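Local coordinates for ALBA-Domain Protein (Trypanosoma brucei, PDB 7DL8) that probably binds RNA through its Alba domain, a small alpha/beta fold that packs against a second copy of the same protein, at residues Val66-Thr71 with Val91-Asp96; Asn12-Gly17 with Lys38-Ser43; Asn50-Val55 with Asp86-Val91. One frame throughout, in Å; residues are numbered along the deposited sequence.

Contact 1: residues Val66-Thr71 with Val91-Asp96; sequences VVKKIT and VVTKAD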
loop_
_atom_site.group_PDB
_atom_site.type_symbol
_atom_site.label_atom_id
_atom_site.label_comp_id
_atom_site.label_asym_id
_atom_site.label_seq_id
_atom_site.Cartn_x
_atom_site.Cartn_y
_atom_site.Cartn_z
ATOM N N VAL A 66 11.127 -19.876 -9.517
ATOM C CA VAL A 66 11.155 -19.206 -10.808
ATOM C C VAL A 66 9.716 -18.929 -11.213
ATOM O O VAL A 66 8.829 -19.762 -10.995
ATOM C CB VAL A 66 11.881 -20.043 -11.883
ATOM C CG1 VAL A 66 13.382 -20.031 -11.636
ATOM C CG2 VAL A 66 11.355 -21.467 -11.899
ATOM N N VAL A 67 9.481 -17.752 -11.784
ATOM C CA VAL A 67 8.134 -17.349 -12.168
ATOM C C VAL A 67 7.772 -18.037 -13.484
ATOM O O VAL A 67 8.480 -17.906 -14.479
ATOM C CB VAL A 67 8.027 -15.824 -12.297
ATOM C CG1 VAL A 67 6.645 -15.436 -12.790
ATOM C CG2 VAL A 67 8.323 -15.165 -10.957
ATOM N N LYS A 68 6.662 -18.774 -13.470
ATOM C CA LYS A 68 6.189 -19.454 -14.670
ATOM C C LYS A 68 5.136 -18.662 -15.429
ATOM O O LYS A 68 5.062 -18.774 -16.657
ATOM C CB LYS A 68 5.619 -20.832 -14.303
ATOM C CG LYS A 68 5.093 -21.634 -15.487
ATOM C CD LYS A 68 4.325 -22.866 -15.036
ATOM C CE LYS A 68 3.719 -23.602 -16.223
ATOM N NZ LYS A 68 2.730 -22.763 -16.956
ATOM N N LYS A 69 4.353 -17.832 -14.741
ATOM C CA LYS A 69 3.273 -17.097 -15.385
ATOM C C LYS A 69 2.753 -16.030 -14.435
ATOM O O LYS A 69 2.668 -16.256 -13.226
ATOM C CB LYS A 69 2.132 -18.039 -15.792
ATOM C CG LYS A 69 1.167 -17.456 -16.808
ATOM C CD LYS A 69 0.226 -18.524 -17.338
ATOM C CE LYS A 69 -1.005 -18.660 -16.458
ATOM N NZ LYS A 69 -1.613 -20.015 -16.555
ATOM N N ILE A 70 2.412 -14.868 -14.993
ATOM C CA ILE A 70 1.746 -13.794 -14.263
ATOM C C ILE A 70 0.559 -13.340 -15.100
ATOM O O ILE A 70 0.725 -12.974 -16.269
ATOM C CB ILE A 70 2.684 -12.609 -13.974
ATOM C CG1 ILE A 70 3.941 -13.076 -13.241
ATOM C CG2 ILE A 70 1.961 -11.551 -13.156
ATOM C CD1 ILE A 70 4.919 -11.959 -12.937
ATOM N N THR A 71 -0.634 -13.367 -14.508
ATOM C CA THR A 71 -1.845 -12.906 -15.172
ATOM C C THR A 71 -2.592 -11.934 -14.272
ATOM O O THR A 71 -2.532 -12.026 -13.043
ATOM C CB THR A 71 -2.781 -14.071 -15.547
ATOM O OG1 THR A 71 -3.331 -14.651 -14.357
ATOM C CG2 THR A 71 -2.034 -15.138 -16.333
ATOM N N VAL A 91 2.380 -17.593 -10.793
ATOM C CA VAL A 91 2.628 -19.026 -10.682
ATOM C C VAL A 91 4.128 -19.230 -10.528
ATOM O O VAL A 91 4.909 -18.839 -11.403
ATOM C CB VAL A 91 2.093 -19.786 -11.906
ATOM C CG1 VAL A 91 2.308 -21.283 -11.740
ATOM C CG2 VAL A 91 0.621 -19.470 -12.126
ATOM N N VAL A 92 4.534 -19.845 -9.419
ATOM C CA VAL A 92 5.940 -20.093 -9.131
ATOM C C VAL A 92 6.172 -21.595 -9.051
ATOM O O VAL A 92 5.306 -22.348 -8.590
ATOM C CB VAL A 92 6.388 -19.397 -7.827
ATOM C CG1 VAL A 92 6.166 -17.896 -7.925
ATOM C CG2 VAL A 92 5.646 -19.969 -6.623
ATOM N N THR A 93 7.338 -22.027 -9.523
ATOM C CA THR A 93 7.787 -23.407 -9.417
ATOM C C THR A 93 9.159 -23.422 -8.759
ATOM O O THR A 93 9.771 -22.377 -8.527
ATOM C CB THR A 93 7.845 -24.102 -10.786
ATOM O OG1 THR A 93 8.924 -23.559 -11.557
ATOM C CG2 THR A 93 6.537 -23.914 -11.542
ATOM N N LYS A 94 9.640 -24.625 -8.453
ATOM C CA LYS A 94 10.948 -24.763 -7.829
ATOM C C LYS A 94 12.046 -24.256 -8.754
ATOM O O LYS A 94 12.018 -24.487 -9.966
ATOM C CB LYS A 94 11.225 -26.225 -7.482
ATOM C CG LYS A 94 10.675 -26.701 -6.156
ATOM C CD LYS A 94 11.054 -28.157 -5.945
ATOM C CE LYS A 94 10.043 -28.874 -5.082
ATOM N NZ LYS A 94 8.773 -29.132 -5.821
ATOM N N ALA A 95 13.018 -23.564 -8.173
ATOM C CA ALA A 95 14.222 -23.198 -8.897
ATOM C C ALA A 95 15.248 -24.318 -8.760
ATOM O O ALA A 95 15.070 -25.264 -7.991
ATOM C CB ALA A 95 14.787 -21.877 -8.379
ATOM N N ASP A 96 16.334 -24.209 -9.517
ATOM C CA ASP A 96 17.375 -25.222 -9.432
ATOM C C ASP A 96 18.119 -25.069 -8.112
ATOM O O ASP A 96 18.520 -23.962 -7.738
ATOM C CB ASP A 96 18.339 -25.101 -10.611
#
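The carbonyl O of Val-91 takes the N-H of Lys-68 at 2.7 Å from Lys-68 N, in a nearly straight bond. On the same residue, Val-91 N gives its hydrogen to Lys-69 O at 2.8 Å. Val-91 is therefore paired on both its polar backbone atoms with two successive residues, Lys-68 and Lys-69. This is a classic beta bulge, and it shifts the antiparallel register by one residue within the hairpin of strands 65-76 and 84-94. Beyond it the pairing is regular. Val-67 and Val-92 form a non-hydrogen-bonded pair. Val-66 and Thr-93 bond to each other twice, with Val-66 N 3.0 Å from Thr-93 O and Thr-93 N 3.1 Å from Val-66 O.

On the bulge, the side chain of Lys-68 runs alongside that of Val-91. With its CG anti to the backbone N (chi1 180°), Lys-68 brings CD to 4.2 Å from Val-91 CG1. The chain bends only at its last torsion, past the atom that touches Val-91. Val-66 splits its two methyls. CG2 turns to the Thr-93 hydroxyl, and CG1 lies 4.0 Å from Ala-95 CB. On the other face, Val-67 packs on Val-56 and Lys-60 of helix 49-61.

Contact 2: residues Asn12-Gly17 with Lys38-Ser43; sequences NSVRVG and KEVYVS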
loop_
_atom_site.group_PDB
_atom_site.type_symbol
_atom_site.label_atom_id
_atom_site.label_comp_id
_atom_site.label_asym_id
_atom_site.label_seq_id
_atom_site.Cartn_x
_atom_site.Cartn_y
_atom_site.Cartn_z
ATOM N N ASN A 12 -2.597 -25.623 -3.287
ATOM C CA ASN A 12 -1.418 -24.955 -3.826
ATOM C C ASN A 12 -1.703 -23.526 -4.272
ATOM O O ASN A 12 -1.036 -23.019 -5.184
ATOM C CB ASN A 12 -0.835 -25.766 -4.984
ATOM C CG ASN A 12 -1.818 -25.945 -6.122
ATOM O OD1 ASN A 12 -3.015 -25.700 -5.970
ATOM N ND2 ASN A 12 -1.316 -26.368 -7.275
ATOM N N SER A 13 -2.675 -22.863 -3.651
ATOM C CA SER A 13 -3.001 -21.477 -3.956
ATOM C C SER A 13 -2.891 -20.674 -2.669
ATOM O O SER A 13 -3.631 -20.924 -1.712
ATOM C CB SER A 13 -4.402 -21.356 -4.559
ATOM O OG SER A 13 -4.923 -20.050 -4.388
ATOM N N VAL A 14 -1.975 -19.711 -2.654
ATOM C CA VAL A 14 -1.725 -18.857 -1.500
ATOM C C VAL A 14 -2.289 -17.478 -1.810
ATOM O O VAL A 14 -1.867 -16.828 -2.774
ATOM C CB VAL A 14 -0.226 -18.782 -1.165
ATOM C CG1 VAL A 14 0.006 -17.886 0.044
ATOM C CG2 VAL A 14 0.333 -20.173 -0.923
ATOM N N ARG A 15 -3.237 -17.032 -0.991
ATOM C CA ARG A 15 -3.875 -15.733 -1.166
ATOM C C ARG A 15 -3.193 -14.739 -0.235
ATOM O O ARG A 15 -3.301 -14.849 0.992
ATOM C CB ARG A 15 -5.373 -15.823 -0.879
ATOM C CG ARG A 15 -6.044 -14.480 -0.604
ATOM C CD ARG A 15 -6.079 -13.610 -1.848
ATOM N NE ARG A 15 -7.311 -13.800 -2.607
ATOM C CZ ARG A 15 -7.372 -14.420 -3.780
ATOM N NH1 ARG A 15 -8.533 -14.550 -4.406
ATOM N NH2 ARG A 15 -6.270 -14.912 -4.325
ATOM N N VAL A 16 -2.481 -13.779 -0.818
ATOM C CA VAL A 16 -1.788 -12.763 -0.034
ATOM C C VAL A 16 -2.794 -11.693 0.361
ATOM O O VAL A 16 -3.521 -11.159 -0.486
ATOM C CB VAL A 16 -0.611 -12.169 -0.824
ATOM C CG1 VAL A 16 0.063 -11.072 -0.016
ATOM C CG2 VAL A 16 0.384 -13.260 -1.180
ATOM N N GLY A 17 -2.836 -11.378 1.648
ATOM C CA GLY A 17 -3.834 -10.479 2.173
ATOM C C GLY A 17 -3.425 -9.952 3.527
ATOM O O GLY A 17 -2.282 -10.113 3.961
ATOM N N LYS A 38 3.958 -29.078 -7.396
ATOM C CA LYS A 38 4.796 -28.656 -8.512
ATOM C C LYS A 38 4.758 -27.147 -8.719
ATOM O O LYS A 38 5.758 -26.562 -9.150
ATOM C CB LYS A 38 4.365 -29.372 -9.794
ATOM N N GLU A 39 3.628 -26.506 -8.428
ATOM C CA GLU A 39 3.491 -25.072 -8.624
ATOM C C GLU A 39 2.579 -24.500 -7.548
ATOM O O GLU A 39 1.661 -25.172 -7.070
ATOM C CB GLU A 39 2.948 -24.739 -10.020
ATOM C CG GLU A 39 1.526 -25.210 -10.271
ATOM C CD GLU A 39 1.213 -25.354 -11.747
ATOM O OE1 GLU A 39 2.100 -25.060 -12.576
ATOM O OE2 GLU A 39 0.079 -25.759 -12.079
ATOM N N VAL A 40 2.856 -23.258 -7.159
ATOM C CA VAL A 40 2.051 -22.526 -6.190
ATOM C C VAL A 40 1.524 -21.267 -6.864
ATOM O O VAL A 40 2.279 -20.551 -7.532
ATOM C CB VAL A 40 2.857 -22.178 -4.925
ATOM C CG1 VAL A 40 2.063 -21.240 -4.027
ATOM C CG2 VAL A 40 3.240 -23.445 -4.175
ATOM N N TYR A 41 0.230 -21.000 -6.690
ATOM C CA TYR A 41 -0.423 -19.826 -7.263
ATOM C C TYR A 41 -0.483 -18.733 -6.201
ATOM O O TYR A 41 -1.268 -18.825 -5.252
ATOM C CB TYR A 41 -1.823 -20.173 -7.768
ATOM C CG TYR A 41 -1.853 -21.066 -8.991
ATOM C CD1 TYR A 41 -1.535 -22.415 -8.898
ATOM C CD2 TYR A 41 -2.214 -20.564 -10.234
ATOM C CE1 TYR A 41 -1.564 -23.235 -10.011
ATOM C CE2 TYR A 41 -2.249 -21.377 -11.353
ATOM C CZ TYR A 41 -1.922 -22.712 -11.235
ATOM O OH TYR A 41 -1.953 -23.527 -12.343
ATOM N N VAL A 42 0.346 -17.704 -6.358
ATOM C CA VAL A 42 0.392 -16.574 -5.435
ATOM C C VAL A 42 -0.456 -15.453 -6.022
ATOM O O VAL A 42 -0.133 -14.912 -7.087
ATOM C CB VAL A 42 1.835 -16.109 -5.185
ATOM C CG1 VAL A 42 1.861 -14.987 -4.159
ATOM C CG2 VAL A 42 2.698 -17.276 -4.728
ATOM N N SER A 43 -1.543 -15.106 -5.336
ATOM C CA SER A 43 -2.510 -14.142 -5.840
ATOM C C SER A 43 -2.881 -13.141 -4.752
ATOM O O SER A 43 -2.672 -13.379 -3.560
ATOM C CB SER A 43 -3.771 -14.844 -6.365
ATOM O OG SER A 43 -4.340 -15.677 -5.370
#
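The Asn-12 amide stands next to the Tyr-41 ring, their planes 66° apart. The Asn-12 side chain can be followed outward. Its CB sits 3.3 Å from Glu-39 O. CG, placed between the backbone N and the carbonyl carbon (chi1 60°), stays near the same oxygen. At the tip, ND2 makes a weak, bent hydrogen bond of 3.2 Å to Glu-39 O, and it also lies 4.2 Å from Tyr-41 CE1. The backbone O of Asn-12 is at the edge of the Tyr-41 ring, in its plane, and accepts the hydrogen of Tyr-41 N at 2.8 Å. The ring's far end is held by Tyr-41 OH, which donates to Glu-39 OE2 from above the carboxylate plane.

The parallel pairing continues along the strands. Tyr-41 O receives Val-14 N, Val-14 O receives Ser-43 N, and Ser-43 O receives Val-16 N. On the opposite face only valines meet. Val-14 CG2 touches Val-40 CG1 at 3.7 Å, and Val-16 CG2 touches Val-42 CG1 at 3.7 Å. Phe-25, Ile-28 and Leu-33 of helix 22-34 pack on this valine face, as does Val-56 of helix 49-61. Two parallel neighbouring strands joined through helix 22-34 are the beta-alpha-beta unit that opens the Alba fold.

Contact 3: residues Asn50-Val55 with Asp86-Val91; sequences NEAVSV and DKIEIV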
loop_
_atom_site.group_PDB
_atom_site.type_symbol
_atom_site.label_atom_id
_atom_site.label_comp_id
_atom_site.label_asym_id
_atom_site.label_seq_id
_atom_site.Cartn_x
_atom_site.Cartn_y
_atom_site.Cartn_z
ATOM N N ASN A 50 0.427 -5.377 -4.765
ATOM C CA ASN A 50 1.848 -5.085 -4.598
ATOM C C ASN A 50 2.479 -6.015 -3.568
ATOM O O ASN A 50 3.619 -6.463 -3.740
ATOM C CB ASN A 50 2.054 -3.615 -4.221
ATOM C CG ASN A 50 1.607 -3.301 -2.811
ATOM O OD1 ASN A 50 0.495 -3.638 -2.411
ATOM N ND2 ASN A 50 2.476 -2.646 -2.048
ATOM N N GLU A 51 1.754 -6.311 -2.485
ATOM C CA GLU A 51 2.278 -7.206 -1.458
ATOM C C GLU A 51 2.496 -8.614 -2.001
ATOM O O GLU A 51 3.441 -9.297 -1.590
ATOM C CB GLU A 51 1.326 -7.234 -0.260
ATOM C CG GLU A 51 1.837 -8.010 0.943
ATOM C CD GLU A 51 0.774 -8.189 2.014
ATOM O OE1 GLU A 51 -0.247 -7.471 1.964
ATOM O OE2 GLU A 51 0.958 -9.048 2.903
ATOM N N ALA A 52 1.637 -9.064 -2.921
ATOM C CA ALA A 52 1.864 -10.349 -3.575
ATOM C C ALA A 52 3.130 -10.328 -4.420
ATOM O O ALA A 52 3.804 -11.356 -4.550
ATOM C CB ALA A 52 0.663 -10.726 -4.438
ATOM N N VAL A 53 3.460 -9.175 -5.006
ATOM C CA VAL A 53 4.684 -9.061 -5.790
ATOM C C VAL A 53 5.902 -9.112 -4.878
ATOM O O VAL A 53 6.928 -9.715 -5.218
ATOM C CB VAL A 53 4.655 -7.771 -6.632
ATOM C CG1 VAL A 53 6.023 -7.486 -7.236
ATOM C CG2 VAL A 53 3.599 -7.876 -7.723
ATOM N N SER A 54 5.803 -8.503 -3.694
ATOM C CA SER A 54 6.914 -8.542 -2.750
ATOM C C SER A 54 7.151 -9.949 -2.216
ATOM O O SER A 54 8.299 -10.319 -1.944
ATOM C CB SER A 54 6.653 -7.573 -1.596
ATOM O OG SER A 54 7.408 -7.925 -0.449
ATOM N N VAL A 55 6.090 -10.745 -2.070
ATOM C CA VAL A 55 6.254 -12.128 -1.630
ATOM C C VAL A 55 7.040 -12.927 -2.664
ATOM O O VAL A 55 7.920 -13.725 -2.317
ATOM C CB VAL A 55 4.880 -12.763 -1.342
ATOM C CG1 VAL A 55 4.982 -14.280 -1.305
ATOM C CG2 VAL A 55 4.317 -12.234 -0.032
ATOM N N ASP A 86 -9.601 -5.765 -8.937
ATOM C CA ASP A 86 -8.554 -6.309 -9.788
ATOM C C ASP A 86 -7.711 -7.318 -9.019
ATOM O O ASP A 86 -7.572 -7.241 -7.796
ATOM C CB ASP A 86 -7.672 -5.191 -10.339
ATOM C CG ASP A 86 -8.413 -4.298 -11.313
ATOM O OD1 ASP A 86 -9.148 -4.832 -12.171
ATOM O OD2 ASP A 86 -8.274 -3.063 -11.212
ATOM N N LYS A 87 -7.146 -8.271 -9.757
ATOM C CA LYS A 87 -6.461 -9.411 -9.166
ATOM C C LYS A 87 -5.216 -9.760 -9.968
ATOM O O LYS A 87 -5.234 -9.728 -11.202
ATOM C CB LYS A 87 -7.408 -10.616 -9.095
ATOM C CG LYS A 87 -6.740 -11.957 -8.871
ATOM C CD LYS A 87 -7.778 -13.066 -8.873
ATOM C CE LYS A 87 -7.142 -14.431 -8.686
ATOM N NZ LYS A 87 -8.113 -15.528 -8.960
ATOM N N ILE A 88 -4.138 -10.090 -9.260
ATOM C CA ILE A 88 -2.915 -10.600 -9.868
ATOM C C ILE A 88 -2.734 -12.044 -9.423
ATOM O O ILE A 88 -3.190 -12.441 -8.345
ATOM C CB ILE A 88 -1.682 -9.744 -9.500
ATOM C CG1 ILE A 88 -0.532 -9.999 -10.478
ATOM C CG2 ILE A 88 -1.235 -10.017 -8.069
ATOM C CD1 ILE A 88 0.648 -9.070 -10.289
ATOM N N GLU A 89 -2.092 -12.843 -10.273
ATOM C CA GLU A 89 -1.837 -14.251 -9.976
ATOM C C GLU A 89 -0.474 -14.629 -10.540
ATOM O O GLU A 89 -0.280 -14.613 -11.760
ATOM C CB GLU A 89 -2.930 -15.153 -10.547
ATOM C CG GLU A 89 -2.751 -16.622 -10.199
ATOM C CD GLU A 89 -3.838 -17.500 -10.784
ATOM O OE1 GLU A 89 -3.776 -17.797 -11.997
ATOM O OE2 GLU A 89 -4.753 -17.895 -10.031
ATOM N N ILE A 90 0.464 -14.961 -9.656
ATOM C CA ILE A 90 1.814 -15.361 -10.035
ATOM C C ILE A 90 1.970 -16.851 -9.769
ATOM O O ILE A 90 1.716 -17.321 -8.652
ATOM C CB ILE A 90 2.877 -14.553 -9.270
ATOM C CG1 ILE A 90 2.682 -13.055 -9.512
ATOM C CG2 ILE A 90 4.276 -14.989 -9.681
ATOM C CD1 ILE A 90 2.786 -12.216 -8.257
ATOM N N VAL A 91 2.380 -17.593 -10.793
ATOM C CA VAL A 91 2.628 -19.026 -10.682
ATOM C C VAL A 91 4.128 -19.230 -10.528
ATOM O O VAL A 91 4.909 -18.839 -11.403
ATOM C CB VAL A 91 2.093 -19.786 -11.906
ATOM C CG1 VAL A 91 2.308 -21.283 -11.740
ATOM C CG2 VAL A 91 0.621 -19.470 -12.126
#
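Ile-88 meets two neighbouring helix residues with two different branches. Its CG2 methyl is 4.2 Å from Ala-52 CB, while CD1 at the end of the longer branch lies 4.1 Å from Val-53 CG2. The Val-53 and Ile-88 side chains cross at about a right angle. The split follows from the torsions of Ile-88. CG1 is anti to the backbone N (chi1 -161°) and sets the long branch beside Val-53, leaving CG2 for Ala-52. Ile-90, two residues along the same strand, sends CD1 to the same part of the helix. That methyl is 3.9 Å from Ala-52 O and 4.4 Å from Val-53 CG2. No hydrogen bond crosses this contact.

The helix and strand segments run almost parallel, 10° apart, with their axes 9.1 Å from each other. This is a helix laid on one face of the sheet, as in the alpha/beta layering of the Alba fold. The small Ala-52 faces the strand directly, and the two isoleucines, which alternate with Lys-87 and Glu-89, supply the bulk.

A second shell sets both partners in place. Backbone hydrogen bonds hold strand 84-94 on both sides, from Ile-88 to Ala-44 and Ile-90 to Val-42 of strand 39-45, and from Lys-87 to Ser-73 and Glu-89 to Thr-71 of strand 65-76. Ala-52 also packs on Ala-44 and Val-16. Farther out, Asp-86 of the second subunit packs on Val-53 and Ser-54.

Strand 84-94 is common to contacts 1 and 3, which share Val-91, and it also borders strand 39-45 of contact 2. Contact 3 is the buried one, with only apolar side chains and a carbonyl meeting between helix and sheet. Contacts 1 and 2 are partly buried and rest mainly on backbone hydrogen bonds within the sheet. They differ in sense: contact 1 is antiparallel and bulged, at one outer strand of the chain's sheet, while contact 2 is parallel, at the other. The sheet joins them, for Val-92 O lies 3.0 Å from Val-40 N, a probable hydrogen bond. Contacts 1 and 3 also reach the second subunit.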